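Local coordinates for CMP/dCMP-type deaminase domain-containing protein (Aspergillus oryzae RIB40, PDB 7DS1) that probably deaminates the pyrimidine intermediate DARIPP in riboflavin biosynthesis, using a zinc ion held in a cytidine-deaminase-like fold, at residues A[26-31]-A[96-101]; A[59-64]-A[100-105]; A[115-120]-A[151-156]. One frame throughout, in Å; residues are numbered along the deposited sequence.

Interaction 1: A[26-31]-A[96-101]; sequences FRVGAI and YVTMEP. With HJL ([(2~{R},3~{S},4~{S})-5-[[2,5-bis(azanyl)-6-oxidanylidene-1~{H}-pyrimidin-4-yl]amino]-2,3,4-tris(oxidanyl)pentyl] dihydrogen phosphate), chain C.
M99, just past the corner that follows strand 91-97, reaches F26 and V28, just ahead of the antiparallel neighbour, and each atom of its chain has a definable partner. CB packs on the V28 methyl CG2 at 3.9 Å, and with CG anti to the backbone N (chi1 179°) the chain runs out along the pocket. CG then lies 4.0 Å from the exocyclic amine N2 of HJL. SD follows, 3.6 Å from F26 CD2 in an oblique Met-aromatic contact. A bend at chi3 (-56°) finally brings CE over the ring face, 4.2 Å from the F26 ring centroid and 28° off its normal, a CH-pi contact. The ligand's N1' meets the same ring near its plane, at the edge. V28 splits its branches: CG2 lies 3.4 Å from HJL N3, while CG1 touches V97 CG1 and the T98 hydroxyl. Behind these side chains the strands pair by I31 N to Y96 O and Y96 N to I31 O, each 2.8 Å. T98 N to G29 O continues the pairing at the residue where the chain turns its corner, and a water bridges R27 O and T98 OG1. The pyrimidine meets mainly apolar, polarisable groups here, and the one hydrogen bond the ligand makes to these segments, N2 to E100 O, is weak, consistent with a wall that holds it more by shape and dispersion than by directed bonds.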
loop_
_atom_site.group_PDB
_atom_site.type_symbol
_atom_site.label_atom_id
_atom_site.label_comp_id
_atom_site.label_asym_id
_atom_site.label_seq_id
_atom_site.Cartn_x
_atom_site.Cartn_y
_atom_site.Cartn_z
ATOM N N PHE A 26 -8.707 -2.624 8.385
ATOM C CA PHE A 26 -7.391 -3.062 8.830
ATOM C C PHE A 26 -6.475 -1.857 8.983
ATOM O O PHE A 26 -6.501 -0.942 8.152
ATOM C CB PHE A 26 -6.754 -4.038 7.823
ATOM C CG PHE A 26 -7.501 -5.335 7.651
ATOM C CD1 PHE A 26 -7.610 -6.238 8.698
ATOM C CD2 PHE A 26 -8.047 -5.677 6.418
ATOM C CE1 PHE A 26 -8.279 -7.443 8.536
ATOM C CE2 PHE A 26 -8.716 -6.884 6.248
ATOM C CZ PHE A 26 -8.836 -7.766 7.306
ATOM N N ARG A 27 -5.638 -1.874 10.022
ATOM C CA ARG A 27 -4.641 -0.824 10.225
ATOM C C ARG A 27 -3.401 -1.128 9.393
ATOM O O ARG A 27 -2.678 -2.089 9.675
ATOM C CB ARG A 27 -4.284 -0.715 11.702
ATOM C CG ARG A 27 -5.478 -0.383 12.574
ATOM C CD ARG A 27 -5.179 -0.704 14.018
ATOM N NE ARG A 27 -4.339 0.309 14.653
ATOM C CZ ARG A 27 -3.283 0.030 15.412
ATOM N NH1 ARG A 27 -2.925 -1.232 15.615
ATOM N NH2 ARG A 27 -2.588 1.009 15.976
ATOM N N VAL A 28 -3.140 -0.283 8.394
ATOM C CA VAL A 28 -2.132 -0.527 7.367
ATOM C C VAL A 28 -1.304 0.740 7.185
ATOM O O VAL A 28 -1.768 1.846 7.472
ATOM C CB VAL A 28 -2.831 -0.961 6.051
ATOM C CG1 VAL A 28 -1.849 -1.114 4.896
ATOM C CG2 VAL A 28 -3.583 -2.269 6.262
ATOM N N GLY A 29 -0.058 0.575 6.746
ATOM C CA GLY A 29 0.779 1.706 6.383
ATOM C C GLY A 29 1.391 1.496 5.014
ATOM O O GLY A 29 1.615 0.364 4.582
ATOM N N ALA A 30 1.654 2.616 4.326
ATOM C CA ALA A 30 2.139 2.605 2.947
ATOM C C ALA A 30 3.186 3.689 2.716
ATOM O O ALA A 30 3.065 4.796 3.242
ATOM C CB ALA A 30 0.987 2.820 1.956
ATOM N N ILE A 31 4.211 3.368 1.916
ATOM C CA ILE A 31 5.281 4.308 1.582
ATOM C C ILE A 31 5.528 4.238 0.081
ATOM O O ILE A 31 5.780 3.153 -0.453
ATOM C CB ILE A 31 6.589 3.997 2.338
ATOM C CG1 ILE A 31 6.406 4.175 3.849
ATOM C CG2 ILE A 31 7.733 4.902 1.838
ATOM C CD1 ILE A 31 7.595 3.650 4.678
ATOM N N TYR A 96 5.478 0.390 -1.040
ATOM C CA TYR A 96 5.490 -0.587 0.041
ATOM C C TYR A 96 4.206 -0.425 0.836
ATOM O O TYR A 96 3.791 0.696 1.128
ATOM C CB TYR A 96 6.706 -0.371 0.953
ATOM C CG TYR A 96 8.008 -0.686 0.262
ATOM C CD1 TYR A 96 8.569 -1.955 0.347
ATOM C CD2 TYR A 96 8.662 0.281 -0.505
ATOM C CE1 TYR A 96 9.757 -2.257 -0.296
ATOM C CE2 TYR A 96 9.849 -0.012 -1.154
ATOM C CZ TYR A 96 10.387 -1.281 -1.044
ATOM O OH TYR A 96 11.560 -1.579 -1.681
ATOM N N VAL A 97 3.547 -1.547 1.135
ATOM C CA VAL A 97 2.307 -1.566 1.917
ATOM C C VAL A 97 2.354 -2.782 2.835
ATOM O O VAL A 97 2.766 -3.860 2.404
ATOM C CB VAL A 97 1.053 -1.629 1.012
ATOM C CG1 VAL A 97 -0.189 -1.216 1.785
ATOM C CG2 VAL A 97 1.201 -0.765 -0.246
ATOM N N THR A 98 1.934 -2.634 4.100
ATOM C CA THR A 98 2.033 -3.793 4.995
ATOM C C THR A 98 1.157 -4.936 4.497
ATOM O O THR A 98 1.551 -6.105 4.575
ATOM C CB THR A 98 1.687 -3.470 6.457
ATOM O OG1 THR A 98 0.360 -2.938 6.568
ATOM C CG2 THR A 98 2.697 -2.515 7.072
ATOM N N MET A 99 -0.014 -4.610 3.955
ATOM C CA MET A 99 -0.987 -5.589 3.493
ATOM C C MET A 99 -1.198 -5.436 1.994
ATOM O O MET A 99 -1.158 -4.321 1.459
ATOM C CB MET A 99 -2.321 -5.405 4.226
ATOM C CG MET A 99 -3.427 -6.366 3.804
ATOM S SD MET A 99 -4.881 -6.161 4.850
ATOM C CE MET A 99 -4.141 -6.429 6.466
ATOM N N GLU A 100 -1.407 -6.572 1.319
ATOM C CA GLU A 100 -1.863 -6.631 -0.066
ATOM C C GLU A 100 -2.948 -5.590 -0.337
ATOM O O GLU A 100 -3.976 -5.586 0.353
ATOM C CB GLU A 100 -2.408 -8.032 -0.342
ATOM C CG GLU A 100 -2.909 -8.262 -1.754
ATOM C CD GLU A 100 -3.499 -9.645 -1.907
ATOM O OE1 GLU A 100 -3.887 -10.248 -0.877
ATOM O OE2 GLU A 100 -3.581 -10.140 -3.050
ATOM N N PRO A 101 -2.765 -4.701 -1.317
ATOM C CA PRO A 101 -3.825 -3.735 -1.640
ATOM C C PRO A 101 -5.139 -4.421 -1.985
ATOM O O PRO A 101 -5.178 -5.512 -2.568
ATOM C CB PRO A 101 -3.258 -2.971 -2.842
ATOM C CG PRO A 101 -1.747 -3.016 -2.602
ATOM C CD PRO A 101 -1.513 -4.418 -2.044
HETATM C C2 HJL C . -5.377 -2.159 3.115
HETATM C C4 HJL C . -6.101 -0.352 4.368
HETATM C C5 HJL C . -7.299 -1.041 4.661
HETATM C C6 HJL C . -7.488 -2.295 4.129
HETATM N N1 HJL C . -6.491 -2.827 3.342
HETATM N N2 HJL C . -4.342 -2.766 2.270
HETATM N N3 HJL C . -5.165 -0.917 3.601
HETATM N N5 HJL C . -8.295 -0.459 5.480
HETATM O O4 HJL C . -5.908 0.777 4.822
HETATM C "C1'" HJL C . -9.306 -3.909 3.331
HETATM C "C2'" HJL C . -10.704 -4.431 3.717
HETATM C "C3'" HJL C . -11.682 -3.239 3.890
HETATM C "C4'" HJL C . -13.140 -3.815 3.964
HETATM C "C5'" HJL C . -14.142 -2.741 4.467
HETATM N "N1'" HJL C . -8.735 -3.041 4.400
HETATM O O1P HJL C . -12.519 -0.210 4.440
HETATM O "O2'" HJL C . -11.188 -5.274 2.723
HETATM O O2P HJL C . -14.031 0.659 2.542
HETATM O "O3'" HJL C . -11.337 -2.560 5.067
HETATM O O3P HJL C . -14.714 0.172 4.965
HETATM O "O4'" HJL C . -13.563 -4.234 2.722
HETATM O "O5'" HJL C . -14.192 -1.733 3.449
HETATM P PAN HJL C . -13.835 -0.242 3.876
HETATM O O HOH W 1 -0.492 -3.664 9.167
#

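Interaction 2: A[59-64]-A[100-105]; sequences NTHAEQ and EPCGKR. With ZN (zinc ion), chain B; HJL ([(2~{R},3~{S},4~{S})-5-[[2,5-bis(azanyl)-6-oxidanylidene-1~{H}-pyrimidin-4-yl]amino]-2,3,4-tris(oxidanyl)pentyl] dihydrogen phosphate), chain C.
R105 and H61 form the compact part of this contact: the guanidinium lies flat on one face of the imidazole, centres 3.6 Å apart and planes at 18°. HJL C5 sits over the centre of the opposite ring face, so the imidazole is sandwiched between arginine and pyrimidine. Two bonds fix its rotation in plane, ND1 to zinc at 2.0 Å and NE2 to the phosphate oxygen O1P at 2.8 Å. C102 SG lies at the ring edge and binds the same metal at 2.3 Å. The elements are those of the zinc-dependent cytidine deaminase family, an HAE sequence opening helix 62-73 and a PC sequence in the loop before helix 112-117; C112 of that helix completes the protein ligands. The fourth zinc position is taken by a water that donates to E63 OE2 and accepts from C102 N. E63 gets there by a bend at chi2 (93°), which lays OE2 3.2 Å from P101 CA. Toward the phosphate the packing gives way to directed polar bonds. R105 NE and NH1 both donate to O2P, and NH1 also reaches N59 O, from above that carbonyl's plane. Q64 OE1 takes R105 NH2 on one face and H61 N on the other. On this more open side the N59 side chain buries little area against R105, yet its ND2 makes a nearly straight 2.9 Å bond to O3P.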
loop_
_atom_site.group_PDB
_atom_site.type_symbol
_atom_site.label_atom_id
_atom_site.label_comp_id
_atom_site.label_asym_id
_atom_site.label_seq_id
_atom_site.Cartn_x
_atom_site.Cartn_y
_atom_site.Cartn_z
ATOM N N ASN A 59 -13.503 7.564 5.154
ATOM C CA ASN A 59 -13.153 6.145 5.146
ATOM C C ASN A 59 -12.009 5.948 4.159
ATOM O O ASN A 59 -12.222 5.673 2.977
ATOM C CB ASN A 59 -14.373 5.308 4.775
ATOM C CG ASN A 59 -14.131 3.823 4.947
ATOM O OD1 ASN A 59 -13.023 3.402 5.261
ATOM N ND2 ASN A 59 -15.171 3.025 4.747
ATOM N N THR A 60 -10.771 6.080 4.641
ATOM C CA THR A 60 -9.608 6.104 3.763
ATOM C C THR A 60 -8.630 4.983 4.092
ATOM O O THR A 60 -8.346 4.712 5.261
ATOM C CB THR A 60 -8.878 7.453 3.846
ATOM O OG1 THR A 60 -8.523 7.731 5.211
ATOM C CG2 THR A 60 -9.781 8.565 3.328
ATOM N N HIS A 61 -8.098 4.349 3.050
ATOM C CA HIS A 61 -7.093 3.312 3.213
ATOM C C HIS A 61 -5.687 3.913 3.204
ATOM O O HIS A 61 -5.475 5.062 2.805
ATOM C CB HIS A 61 -7.236 2.263 2.107
ATOM C CG HIS A 61 -8.368 1.309 2.321
ATOM N ND1 HIS A 61 -8.515 0.148 1.592
ATOM C CD2 HIS A 61 -9.403 1.338 3.191
ATOM C CE1 HIS A 61 -9.596 -0.495 1.998
ATOM N NE2 HIS A 61 -10.153 0.207 2.969
ATOM N N ALA A 62 -4.707 3.106 3.642
ATOM C CA ALA A 62 -3.320 3.571 3.710
ATOM C C ALA A 62 -2.818 4.022 2.342
ATOM O O ALA A 62 -2.265 5.121 2.204
ATOM C CB ALA A 62 -2.412 2.464 4.265
ATOM N N GLU A 63 -2.991 3.174 1.321
ATOM C CA GLU A 63 -2.501 3.506 -0.017
ATOM C C GLU A 63 -3.224 4.723 -0.565
ATOM O O GLU A 63 -2.625 5.562 -1.248
ATOM C CB GLU A 63 -2.699 2.315 -0.959
ATOM C CG GLU A 63 -2.168 0.999 -0.403
ATOM C CD GLU A 63 -3.224 0.197 0.343
ATOM O OE1 GLU A 63 -3.697 0.654 1.409
ATOM O OE2 GLU A 63 -3.583 -0.894 -0.143
ATOM N N GLN A 64 -4.524 4.815 -0.280
ATOM C CA GLN A 64 -5.329 5.963 -0.676
ATOM C C GLN A 64 -4.814 7.249 -0.038
ATOM O O GLN A 64 -4.678 8.278 -0.712
ATOM C CB GLN A 64 -6.781 5.698 -0.281
ATOM C CG GLN A 64 -7.754 6.812 -0.611
ATOM C CD GLN A 64 -9.145 6.489 -0.124
ATOM O OE1 GLN A 64 -9.348 5.497 0.586
ATOM N NE2 GLN A 64 -10.119 7.310 -0.505
ATOM N N GLU A 100 -1.407 -6.572 1.319
ATOM C CA GLU A 100 -1.863 -6.631 -0.066
ATOM C C GLU A 100 -2.948 -5.590 -0.337
ATOM O O GLU A 100 -3.976 -5.586 0.353
ATOM C CB GLU A 100 -2.408 -8.032 -0.342
ATOM C CG GLU A 100 -2.909 -8.262 -1.754
ATOM C CD GLU A 100 -3.499 -9.645 -1.907
ATOM O OE1 GLU A 100 -3.887 -10.248 -0.877
ATOM O OE2 GLU A 100 -3.581 -10.140 -3.050
ATOM N N PRO A 101 -2.765 -4.701 -1.317
ATOM C CA PRO A 101 -3.825 -3.735 -1.640
ATOM C C PRO A 101 -5.139 -4.421 -1.985
ATOM O O PRO A 101 -5.178 -5.512 -2.568
ATOM C CB PRO A 101 -3.258 -2.971 -2.842
ATOM C CG PRO A 101 -1.747 -3.016 -2.602
ATOM C CD PRO A 101 -1.513 -4.418 -2.044
ATOM N N CYS A 102 -6.233 -3.768 -1.598
ATOM C CA CYS A 102 -7.555 -4.362 -1.730
ATOM C C CYS A 102 -8.049 -4.328 -3.172
ATOM O O CYS A 102 -7.801 -3.369 -3.915
ATOM C CB CYS A 102 -8.557 -3.650 -0.808
ATOM S SG CYS A 102 -8.938 -1.870 -1.179
ATOM N N GLY A 103 -8.724 -5.400 -3.563
ATOM C CA GLY A 103 -9.357 -5.486 -4.865
ATOM C C GLY A 103 -10.837 -5.187 -4.789
ATOM O O GLY A 103 -11.507 -5.043 -5.815
ATOM N N LYS A 104 -11.367 -5.127 -3.568
ATOM C CA LYS A 104 -12.774 -4.830 -3.342
ATOM C C LYS A 104 -12.899 -4.249 -1.942
ATOM O O LYS A 104 -12.157 -4.644 -1.040
ATOM C CB LYS A 104 -13.653 -6.085 -3.494
ATOM C CG LYS A 104 -15.154 -5.806 -3.625
ATOM C CD LYS A 104 -15.927 -7.060 -4.030
ATOM C CE LYS A 104 -17.034 -7.376 -3.030
ATOM N NZ LYS A 104 -17.721 -8.665 -3.329
ATOM N N ARG A 105 -13.808 -3.293 -1.775
ATOM C CA ARG A 105 -14.107 -2.713 -0.471
ATOM C C ARG A 105 -15.580 -2.932 -0.175
ATOM O O ARG A 105 -16.432 -2.664 -1.028
ATOM C CB ARG A 105 -13.749 -1.222 -0.426
ATOM C CG ARG A 105 -12.256 -0.983 -0.603
ATOM C CD ARG A 105 -11.849 0.486 -0.567
ATOM N NE ARG A 105 -12.285 1.163 0.654
ATOM C CZ ARG A 105 -11.920 2.397 1.003
ATOM N NH1 ARG A 105 -12.396 2.935 2.126
ATOM N NH2 ARG A 105 -11.099 3.098 0.222
HETATM ZN ZN ZN B . -7.494 -0.554 0.003
HETATM C C2 HJL C . -5.377 -2.159 3.115
HETATM C C4 HJL C . -6.101 -0.352 4.368
HETATM C C5 HJL C . -7.299 -1.041 4.661
HETATM C C6 HJL C . -7.488 -2.295 4.129
HETATM N N1 HJL C . -6.491 -2.827 3.342
HETATM N N2 HJL C . -4.342 -2.766 2.270
HETATM N N3 HJL C . -5.165 -0.917 3.601
HETATM N N5 HJL C . -8.295 -0.459 5.480
HETATM O O4 HJL C . -5.908 0.777 4.822
HETATM C "C1'" HJL C . -9.306 -3.909 3.331
HETATM C "C2'" HJL C . -10.704 -4.431 3.717
HETATM C "C3'" HJL C . -11.682 -3.239 3.890
HETATM C "C4'" HJL C . -13.140 -3.815 3.964
HETATM C "C5'" HJL C . -14.142 -2.741 4.467
HETATM N "N1'" HJL C . -8.735 -3.041 4.400
HETATM O O1P HJL C . -12.519 -0.210 4.440
HETATM O "O2'" HJL C . -11.188 -5.274 2.723
HETATM O O2P HJL C . -14.031 0.659 2.542
HETATM O "O3'" HJL C . -11.337 -2.560 5.067
HETATM O O3P HJL C . -14.714 0.172 4.965
HETATM O "O4'" HJL C . -13.563 -4.234 2.722
HETATM O "O5'" HJL C . -14.192 -1.733 3.449
HETATM P PAN HJL C . -13.835 -0.242 3.876
HETATM O O HOH W 2 -5.811 -1.780 0.616
#

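Interaction 3: A[115-120]-A[151-156]; sequences RIIRTR and TAAGID
A153 O is gripped end-on by R120, with NH1 and NH2 each donating at 2.8 Å to this one oxygen. The oxygen sits in the guanidinium plane, only 2° out of it, and both nitrogens lie in the plane of the carbonyl, so the two flat groups are coplanar and the fork straddles the oxygen. A bend at chi3 (62°) turns the otherwise extended arginine chain back to its target. Below these two bonds lies the apolar part. I117 reaches over the helix end with CD1 3.5 Å from A153 CB, so that the alanine methyl rests against the isoleucine's longer branch. I117 and I155 cross obliquely, their CG1 atoms 4.1 Å apart. I155 CD1 continues outward to R120 NH1 at 3.5 Å, so one isoleucine borders both the hydrophobic seam and the guanidinium. Deeper in, I116 CG2 and I155 CG2 meet more loosely at 4.3 Å, and I116 also packs on I127 and I130 of the neighbouring strand. The contact joins two helix ends in the alternating helix and strand part of the deaminase fold: helix 112-117 precedes strand 127-132, and helix 146-152 makes the beta-alpha-beta crossover from that strand to its parallel neighbour 156-159. Each end is finished differently. After helix 146-152, G154 takes a positive phi (81°) in a Schellman motif, which bends the chain so that I155 faces the other helix. After helix 112-117, a type I turn from I117 to R120 follows. Here I116 O accepts twice from T119, from OG1 at 2.7 Å and from the backbone N at 3.1 Å, and T119 OG1 is also hydrogen-bonded with I127 N.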
loop_
_atom_site.group_PDB
_atom_site.type_symbol
_atom_site.label_atom_id
_atom_site.label_comp_id
_atom_site.label_asym_id
_atom_site.label_seq_id
_atom_site.Cartn_x
_atom_site.Cartn_y
_atom_site.Cartn_z
ATOM N N ARG A 115 -6.936 2.498 -7.635
ATOM C CA ARG A 115 -6.207 3.751 -7.428
ATOM C C ARG A 115 -4.758 3.627 -7.880
ATOM O O ARG A 115 -4.180 4.597 -8.390
ATOM C CB ARG A 115 -6.248 4.172 -5.953
ATOM C CG ARG A 115 -7.651 4.415 -5.399
ATOM C CD ARG A 115 -7.636 5.011 -3.975
ATOM N NE ARG A 115 -8.938 4.774 -3.356
ATOM C CZ ARG A 115 -9.988 5.584 -3.459
ATOM N NH1 ARG A 115 -11.143 5.234 -2.902
ATOM N NH2 ARG A 115 -9.897 6.740 -4.113
ATOM N N ILE A 116 -4.161 2.448 -7.700
ATOM C CA ILE A 116 -2.786 2.217 -8.148
ATOM C C ILE A 116 -2.730 2.135 -9.669
ATOM O O ILE A 116 -1.886 2.775 -10.315
ATOM C CB ILE A 116 -2.223 0.941 -7.490
ATOM C CG1 ILE A 116 -1.947 1.185 -6.007
ATOM C CG2 ILE A 116 -0.937 0.478 -8.198
ATOM C CD1 ILE A 116 -1.895 -0.116 -5.162
ATOM N N ILE A 117 -3.629 1.349 -10.268
ATOM C CA ILE A 117 -3.610 1.151 -11.716
ATOM C C ILE A 117 -3.771 2.474 -12.451
ATOM O O ILE A 117 -3.129 2.707 -13.481
ATOM C CB ILE A 117 -4.702 0.147 -12.128
ATOM C CG1 ILE A 117 -4.309 -1.262 -11.692
ATOM C CG2 ILE A 117 -4.939 0.182 -13.625
ATOM C CD1 ILE A 117 -5.489 -2.212 -11.637
ATOM N N ARG A 118 -4.631 3.362 -11.945
ATOM C CA ARG A 118 -4.894 4.584 -12.690
ATOM C C ARG A 118 -3.769 5.608 -12.575
ATOM O O ARG A 118 -3.849 6.646 -13.234
ATOM C CB ARG A 118 -6.231 5.194 -12.255
ATOM C CG ARG A 118 -6.214 5.843 -10.910
ATOM C CD ARG A 118 -7.584 6.417 -10.580
ATOM N NE ARG A 118 -7.635 6.825 -9.183
ATOM C CZ ARG A 118 -8.737 7.213 -8.555
ATOM N NH1 ARG A 118 -9.898 7.249 -9.204
ATOM N NH2 ARG A 118 -8.668 7.566 -7.278
ATOM N N THR A 119 -2.709 5.336 -11.799
ATOM C CA THR A 119 -1.533 6.206 -11.871
ATOM C C THR A 119 -0.792 6.046 -13.192
ATOM O O THR A 119 0.004 6.917 -13.554
ATOM C CB THR A 119 -0.558 5.954 -10.707
ATOM O OG1 THR A 119 -0.018 4.624 -10.789
ATOM C CG2 THR A 119 -1.243 6.168 -9.343
ATOM N N ARG A 120 -1.046 4.971 -13.933
ATOM C CA ARG A 120 -0.422 4.765 -15.237
ATOM C C ARG A 120 -1.404 5.257 -16.296
ATOM O O ARG A 120 -2.255 4.511 -16.782
ATOM C CB ARG A 120 -0.041 3.300 -15.433
ATOM C CG ARG A 120 0.771 3.060 -16.701
ATOM C CD ARG A 120 0.951 1.571 -16.966
ATOM N NE ARG A 120 -0.335 0.913 -17.189
ATOM C CZ ARG A 120 -0.632 -0.312 -16.763
ATOM N NH1 ARG A 120 0.269 -1.021 -16.087
ATOM N NH2 ARG A 120 -1.832 -0.825 -17.011
ATOM N N THR A 151 -1.561 -8.090 -11.324
ATOM C CA THR A 151 -0.977 -8.829 -12.443
ATOM C C THR A 151 -1.739 -8.560 -13.735
ATOM O O THR A 151 -1.136 -8.280 -14.778
ATOM C CB THR A 151 -0.965 -10.331 -12.131
ATOM O OG1 THR A 151 -0.016 -10.589 -11.090
ATOM C CG2 THR A 151 -0.573 -11.148 -13.365
ATOM N N ALA A 152 -3.076 -8.619 -13.671
ATOM C CA ALA A 152 -3.893 -8.485 -14.875
ATOM C C ALA A 152 -3.729 -7.119 -15.532
ATOM O O ALA A 152 -3.886 -7.003 -16.757
ATOM C CB ALA A 152 -5.366 -8.741 -14.540
ATOM N N ALA A 153 -3.412 -6.086 -14.748
ATOM C CA ALA A 153 -3.180 -4.745 -15.271
ATOM C C ALA A 153 -1.704 -4.445 -15.503
ATOM O O ALA A 153 -1.361 -3.310 -15.848
ATOM C CB ALA A 153 -3.775 -3.702 -14.322
ATOM N N GLY A 154 -0.826 -5.426 -15.316
ATOM C CA GLY A 154 0.583 -5.208 -15.584
ATOM C C GLY A 154 1.361 -4.515 -14.493
ATOM O O GLY A 154 2.430 -3.960 -14.779
ATOM N N ILE A 155 0.858 -4.519 -13.258
ATOM C CA ILE A 155 1.569 -3.987 -12.097
ATOM C C ILE A 155 2.288 -5.147 -11.420
ATOM O O ILE A 155 1.647 -6.113 -10.984
ATOM C CB ILE A 155 0.616 -3.291 -11.109
ATOM C CG1 ILE A 155 -0.325 -2.301 -11.818
ATOM C CG2 ILE A 155 1.414 -2.599 -10.000
ATOM C CD1 ILE A 155 0.383 -1.225 -12.584
ATOM N N ASP A 156 3.615 -5.058 -11.345
ATOM C CA ASP A 156 4.420 -6.069 -10.672
ATOM C C ASP A 156 4.168 -6.017 -9.167
ATOM O O ASP A 156 3.679 -5.021 -8.623
ATOM C CB ASP A 156 5.905 -5.839 -10.977
ATOM C CG ASP A 156 6.763 -7.090 -10.811
ATOM O OD1 ASP A 156 6.230 -8.180 -10.507
ATOM O OD2 ASP A 156 7.995 -6.968 -11.004
#

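Interactions 1 and 2 are buried and share E100 and P101, where the chain leaving strand 91-97 passes from sheet pairing to the zinc loop; both line the HJL pocket. Interaction 1 gives one side of the pyrimidine a largely apolar wall, whereas interaction 2 takes its other face with H61, binds O4 through A62 N, and adds the metal and phosphate bonds. V28 and V97 pack on A62 and E63, joining the two. Interaction 3 lies nearer the surface, its centre about 16 Å and 14 Å from those of interactions 1 and 2. P101 against I116 nevertheless ties it to both, and helix 112-117 carries the zinc ligand C112 at its start and interaction 3 at its end.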